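AvrRxo1-ORF1 (Xanthomonas oryzae pv. oryzicola, PDB 4Z8T) is a type III effector with a polynucleotide kinase domain, probably phosphorylates a nucleotide-like substrate, and is bound by its partner AvrRxo1-ORF2. Local coordinates at residues A[165-170]-A[224-229]; A[172-177]-A[232-237]. All coordinates share one frame; numbering follows the deposited sequence.

Both contacts tie helix 163-176 to helix 224-233, contact 1 helix to helix and contact 2 to the turn that follows the second helix. Contact 1 lies farther in, about 16 Å from the centre of the chain to its own centre, and combines a buried Ile-Val contact with one tyrosine-aspartate hydrogen bond. Contact 2, centred about 22 Å out, is more exposed: a lysine near the end of helix 163-176 makes a salt bridge to that turn. Their centres are about 11 Å apart, and they meet where Ile170 CG2 packs on Leu237 CD1 at 3.9 Å. Apolar packing lies on the sheet side in both, with the polar bond on the side away from the sheet.

Contact 1: residues A[165-170]-A[224-229]; sequences EIDSYI and RMYVID
Ile166 and Val227 mark the closest backbone approach, with their CA atoms 7.1 Å apart, on two helical segments whose N-to-C directions are nearly parallel, 23° apart. The segment axes are 11.0 Å apart at their closest and cross with a negative sign. At this spacing side chains, not backbones, bridge the gap, and four of them do the work. Ile166 points at the other helix, and its CG1 meets Val227 CG2 at 3.7 Å; the two side chains cross at about a right angle. The CD1 end of the isoleucine reaches the same valine methyl at 3.9 Å, so one branch of Val227 takes most of the apolar contact. Beside this pair, Tyr226 spans the rest of the gap. Its ring is swung out with CG opposite the backbone N (chi1 175°), which carries the hydroxyl across to the neighbouring helix. There Tyr226 OH donates to Asp167 OD1 at 2.6 Å, using the syn lone pair of that oxygen. OD1 lies in the plane of the ring, at its edge, while the carboxylate is turned 59° against the ring. Ile166 CG2 also sits at the ring edge, 4.4 Å from Tyr226 CE1, a looser touch. A hydrogen bond this short, given by a phenol to a carboxylate, would probably favour the charged form of Asp167.

In the P-loop-type fold, helix 163-176 links strands 154-157 and 179-185, while helix 224-233 is the last of three helices on the way from strand 179-185 to strand 238-245. Val227 rests on Tyr240 of strand 238-245 and on Arg71 of strand 66-71. Arg230 makes a cation-pi contact with Tyr226, and Asp229 on the same helix pairs with Lys17 of the AvrRxo1-ORF2 chain.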
loop_
_atom_site.group_PDB
_atom_site.type_symbol
_atom_site.label_atom_id
_atom_site.label_comp_id
_atom_site.label_asym_id
_atom_site.label_seq_id
_atom_site.Cartn_x
_atom_site.Cartn_y
_atom_site.Cartn_z
ATOM N N GLU A 165 23.017 -14.635 -5.912
ATOM C CA GLU A 165 23.333 -15.397 -4.711
ATOM C C GLU A 165 22.588 -16.729 -4.726
ATOM O O GLU A 165 23.165 -17.786 -4.457
ATOM C CB GLU A 165 22.965 -14.586 -3.462
ATOM C CG GLU A 165 23.608 -13.210 -3.399
ATOM C CD GLU A 165 23.206 -12.417 -2.162
ATOM O OE1 GLU A 165 21.997 -12.174 -1.964
ATOM O OE2 GLU A 165 24.105 -12.015 -1.389
ATOM N N ILE A 166 21.294 -16.655 -5.020
ATOM C CA ILE A 166 20.455 -17.835 -5.137
ATOM C C ILE A 166 21.007 -18.802 -6.199
ATOM O O ILE A 166 21.130 -20.005 -5.942
ATOM C CB ILE A 166 18.996 -17.431 -5.439
ATOM C CG1 ILE A 166 18.393 -16.732 -4.218
ATOM C CG2 ILE A 166 18.161 -18.636 -5.830
ATOM C CD1 ILE A 166 18.241 -17.643 -3.019
ATOM N N ASP A 167 21.372 -18.271 -7.366
ATOM C CA ASP A 167 21.946 -19.092 -8.433
ATOM C C ASP A 167 23.222 -19.791 -7.979
ATOM O O ASP A 167 23.452 -20.958 -8.301
ATOM C CB ASP A 167 22.271 -18.232 -9.665
ATOM C CG ASP A 167 21.038 -17.796 -10.432
ATOM O OD1 ASP A 167 19.948 -18.356 -10.200
ATOM O OD2 ASP A 167 21.170 -16.897 -11.297
ATOM N N SER A 168 24.053 -19.062 -7.245
ATOM C CA SER A 168 25.322 -19.592 -6.777
ATOM C C SER A 168 25.114 -20.758 -5.826
ATOM O O SER A 168 25.804 -21.764 -5.940
ATOM C CB SER A 168 26.183 -18.500 -6.127
ATOM O OG SER A 168 25.728 -18.184 -4.819
ATOM N N TYR A 169 24.153 -20.649 -4.911
ATOM C CA TYR A 169 23.921 -21.753 -3.980
ATOM C C TYR A 169 23.245 -22.954 -4.637
ATOM O O TYR A 169 23.526 -24.098 -4.273
ATOM C CB TYR A 169 23.205 -21.288 -2.690
ATOM C CG TYR A 169 24.177 -20.588 -1.773
ATOM C CD1 TYR A 169 25.167 -21.304 -1.110
ATOM C CD2 TYR A 169 24.149 -19.209 -1.613
ATOM C CE1 TYR A 169 26.085 -20.669 -0.295
ATOM C CE2 TYR A 169 25.065 -18.567 -0.802
ATOM C CZ TYR A 169 26.019 -19.301 -0.142
ATOM O OH TYR A 169 26.931 -18.662 0.659
ATOM N N ILE A 170 22.374 -22.696 -5.612
ATOM C CA ILE A 170 21.772 -23.777 -6.390
ATOM C C ILE A 170 22.880 -24.511 -7.144
ATOM O O ILE A 170 22.928 -25.740 -7.161
ATOM C CB ILE A 170 20.689 -23.256 -7.366
ATOM C CG1 ILE A 170 19.419 -22.879 -6.593
ATOM C CG2 ILE A 170 20.361 -24.304 -8.417
ATOM C CD1 ILE A 170 18.341 -22.188 -7.438
ATOM N N ARG A 224 11.860 -12.535 -4.530
ATOM C CA ARG A 224 11.248 -13.724 -3.949
ATOM C C ARG A 224 10.638 -14.675 -4.980
ATOM O O ARG A 224 10.824 -15.892 -4.896
ATOM C CB ARG A 224 10.186 -13.278 -2.934
ATOM C CG ARG A 224 9.433 -14.401 -2.248
ATOM C CD ARG A 224 8.900 -13.888 -0.932
ATOM N NE ARG A 224 9.921 -13.943 0.118
ATOM C CZ ARG A 224 10.055 -13.052 1.102
ATOM N NH1 ARG A 224 9.256 -12.001 1.160
ATOM N NH2 ARG A 224 10.999 -13.231 2.029
HETATM N N MSE A 225 9.913 -14.133 -5.953
HETATM C CA MSE A 225 9.230 -15.005 -6.899
HETATM C C MSE A 225 10.218 -15.700 -7.839
HETATM O O MSE A 225 9.941 -16.801 -8.328
HETATM C CB MSE A 225 8.128 -14.258 -7.646
HETATM C CG MSE A 225 7.005 -13.873 -6.705
HETATM SE SE MSE A 225 5.523 -13.001 -7.620
HETATM C CE MSE A 225 4.510 -14.572 -8.017
ATOM N N TYR A 226 11.371 -15.078 -8.064
ATOM C CA TYR A 226 12.431 -15.733 -8.831
ATOM C C TYR A 226 12.894 -16.998 -8.125
ATOM O O TYR A 226 13.124 -18.038 -8.758
ATOM C CB TYR A 226 13.624 -14.796 -9.044
ATOM C CG TYR A 226 14.791 -15.473 -9.725
ATOM C CD1 TYR A 226 15.769 -16.140 -8.987
ATOM C CD2 TYR A 226 14.909 -15.462 -11.106
ATOM C CE1 TYR A 226 16.834 -16.775 -9.613
ATOM C CE2 TYR A 226 15.974 -16.088 -11.732
ATOM C CZ TYR A 226 16.926 -16.740 -10.986
ATOM O OH TYR A 226 17.981 -17.364 -11.622
ATOM N N VAL A 227 13.040 -16.919 -6.804
ATOM C CA VAL A 227 13.428 -18.099 -6.048
ATOM C C VAL A 227 12.367 -19.193 -6.168
ATOM O O VAL A 227 12.686 -20.347 -6.405
ATOM C CB VAL A 227 13.674 -17.750 -4.556
ATOM C CG1 VAL A 227 14.089 -19.001 -3.784
ATOM C CG2 VAL A 227 14.737 -16.676 -4.453
ATOM N N ILE A 228 11.100 -18.819 -6.013
ATOM C CA ILE A 228 10.020 -19.776 -6.078
ATOM C C ILE A 228 10.005 -20.447 -7.452
ATOM O O ILE A 228 9.820 -21.661 -7.542
ATOM C CB ILE A 228 8.691 -19.082 -5.792
ATOM C CG1 ILE A 228 8.741 -18.565 -4.353
ATOM C CG2 ILE A 228 7.524 -20.034 -6.014
ATOM C CD1 ILE A 228 7.515 -17.784 -3.916
ATOM N N ASP A 229 10.239 -19.653 -8.492
ATOM C CA ASP A 229 10.259 -20.171 -9.874
ATOM C C ASP A 229 11.289 -21.266 -10.036
ATOM O O ASP A 229 11.076 -22.211 -10.791
ATOM C CB ASP A 229 10.579 -19.054 -10.886
ATOM C CG ASP A 229 9.352 -18.303 -11.355
ATOM O OD1 ASP A 229 8.223 -18.767 -11.118
ATOM O OD2 ASP A 229 9.532 -17.246 -11.990
#

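Contact 2: residues A[172-177]-A[232-237]; sequences LAKETG and IADPSL
Lys174 lays the end of its aliphatic chain across Leu237, with CE 4.1 Å from the leucine CD1, and sends its ammonium group on to Asp234. The lysine bends near its base (chi2 -67°) and then runs out straight, a shape that takes NZ from the side of helix 163-176 to the turn after helix 224-233. NZ meets Asp234 OD2 at 2.9 Å in a salt bridge that is also a hydrogen bond. The two side chains approach from opposite directions, the ammonium arriving at the syn lone pair of OD2, on the side that faces the other oxygen, with Lys174 CE 3.5 Å from the same OD2.

The second carboxylate oxygen is tied back into its own turn. Ser236 OG donates to Asp234 OD1 at 2.6 Å, 20° out of the carboxylate plane, and the amide of Ser236 adds a weak Asx-turn bond to the same oxygen. Leu237 N closes the turn on Asp234 O at 3.0 Å. With one oxygen held by the turn, the other is left facing the lysine, so Ser236 acts as a second-shell partner that fixes the rotation of the carboxylate. An acetate ion lies close to the lysine as well.

On the sheet side of the salt bridge, Leu237 and Ala173 both pack on Val180 of strand 179-185. Backbone hydrogen bonds join Leu237 to Val180, setting the end of the turn beside strand 179-185 just before strand 238-245 begins. Helix 163-176 ends in a Schellman motif at Gly177 and turns into strand 179-185.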
loop_
_atom_site.group_PDB
_atom_site.type_symbol
_atom_site.label_atom_id
_atom_site.label_comp_id
_atom_site.label_asym_id
_atom_site.label_seq_id
_atom_site.Cartn_x
_atom_site.Cartn_y
_atom_site.Cartn_z
ATOM N N LEU A 172 26.070 -24.617 -6.329
ATOM C CA LEU A 172 26.855 -25.354 -5.348
ATOM C C LEU A 172 26.171 -26.666 -4.985
ATOM O O LEU A 172 26.819 -27.706 -4.915
ATOM C CB LEU A 172 27.072 -24.509 -4.087
ATOM C CG LEU A 172 28.072 -25.051 -3.061
ATOM C CD1 LEU A 172 28.822 -23.894 -2.406
ATOM C CD2 LEU A 172 27.389 -25.887 -2.005
ATOM N N ALA A 173 24.861 -26.620 -4.753
ATOM C CA ALA A 173 24.129 -27.827 -4.414
ATOM C C ALA A 173 24.186 -28.853 -5.551
ATOM O O ALA A 173 24.484 -30.031 -5.328
ATOM C CB ALA A 173 22.698 -27.492 -4.065
ATOM N N LYS A 174 23.919 -28.396 -6.767
ATOM C CA LYS A 174 23.955 -29.273 -7.934
ATOM C C LYS A 174 25.319 -29.934 -8.109
ATOM O O LYS A 174 25.407 -31.139 -8.369
ATOM C CB LYS A 174 23.589 -28.491 -9.197
ATOM C CG LYS A 174 22.116 -28.069 -9.275
ATOM C CD LYS A 174 21.196 -29.270 -9.435
ATOM C CE LYS A 174 19.761 -28.847 -9.700
ATOM N NZ LYS A 174 18.869 -30.051 -9.813
ATOM N N GLU A 175 26.381 -29.151 -7.952
ATOM C CA GLU A 175 27.734 -29.666 -8.157
ATOM C C GLU A 175 28.187 -30.644 -7.082
ATOM O O GLU A 175 29.075 -31.462 -7.317
ATOM C CB GLU A 175 28.736 -28.513 -8.266
ATOM C CG GLU A 175 28.579 -27.686 -9.534
ATOM C CD GLU A 175 29.523 -26.497 -9.575
ATOM O OE1 GLU A 175 30.220 -26.250 -8.569
ATOM O OE2 GLU A 175 29.568 -25.801 -10.610
ATOM N N THR A 176 27.586 -30.553 -5.898
ATOM C CA THR A 176 28.016 -31.373 -4.774
ATOM C C THR A 176 27.009 -32.445 -4.409
ATOM O O THR A 176 27.197 -33.155 -3.426
ATOM C CB THR A 176 28.322 -30.523 -3.525
ATOM O OG1 THR A 176 27.140 -29.800 -3.145
ATOM C CG2 THR A 176 29.442 -29.543 -3.809
ATOM N N GLY A 177 25.943 -32.568 -5.195
ATOM C CA GLY A 177 24.961 -33.611 -4.973
ATOM C C GLY A 177 24.133 -33.386 -3.719
ATOM O O GLY A 177 23.743 -34.343 -3.048
ATOM N N ILE A 232 9.578 -24.339 -8.653
ATOM C CA ILE A 232 8.470 -24.744 -9.514
ATOM C C ILE A 232 9.029 -25.432 -10.755
ATOM O O ILE A 232 8.475 -26.427 -11.222
ATOM C CB ILE A 232 7.606 -23.539 -9.926
ATOM C CG1 ILE A 232 6.849 -23.000 -8.706
ATOM C CG2 ILE A 232 6.605 -23.932 -11.016
ATOM C CD1 ILE A 232 6.020 -21.767 -8.993
ATOM N N ALA A 233 10.140 -24.920 -11.275
ATOM C CA ALA A 233 10.702 -25.448 -12.529
ATOM C C ALA A 233 11.401 -26.789 -12.356
ATOM O O ALA A 233 11.415 -27.614 -13.271
ATOM C CB ALA A 233 11.657 -24.457 -13.138
ATOM N N ASP A 234 12.006 -27.014 -11.193
ATOM C CA ASP A 234 12.826 -28.206 -11.008
ATOM C C ASP A 234 12.498 -28.913 -9.702
ATOM O O ASP A 234 13.071 -28.590 -8.666
ATOM C CB ASP A 234 14.302 -27.818 -11.030
ATOM C CG ASP A 234 15.220 -29.008 -10.863
ATOM O OD1 ASP A 234 14.762 -30.163 -11.035
ATOM O OD2 ASP A 234 16.409 -28.791 -10.565
ATOM N N PRO A 235 11.576 -29.886 -9.746
ATOM C CA PRO A 235 11.173 -30.631 -8.543
ATOM C C PRO A 235 12.346 -31.330 -7.862
ATOM O O PRO A 235 12.315 -31.549 -6.647
ATOM C CB PRO A 235 10.204 -31.681 -9.088
ATOM C CG PRO A 235 9.687 -31.087 -10.354
ATOM C CD PRO A 235 10.806 -30.285 -10.938
ATOM N N SER A 236 13.371 -31.677 -8.632
ATOM C CA SER A 236 14.511 -32.400 -8.080
ATOM C C SER A 236 15.426 -31.485 -7.269
ATOM O O SER A 236 16.332 -31.969 -6.588
ATOM C CB SER A 236 15.312 -33.084 -9.188
ATOM O OG SER A 236 16.098 -32.146 -9.902
ATOM N N LEU A 237 15.192 -30.171 -7.331
ATOM C CA LEU A 237 16.078 -29.226 -6.665
ATOM C C LEU A 237 15.999 -29.394 -5.151
ATOM O O LEU A 237 17.019 -29.324 -4.448
ATOM C CB LEU A 237 15.706 -27.787 -7.035
ATOM C CG LEU A 237 16.490 -26.665 -6.361
ATOM C CD1 LEU A 237 17.971 -26.795 -6.674
ATOM C CD2 LEU A 237 15.953 -25.318 -6.836
#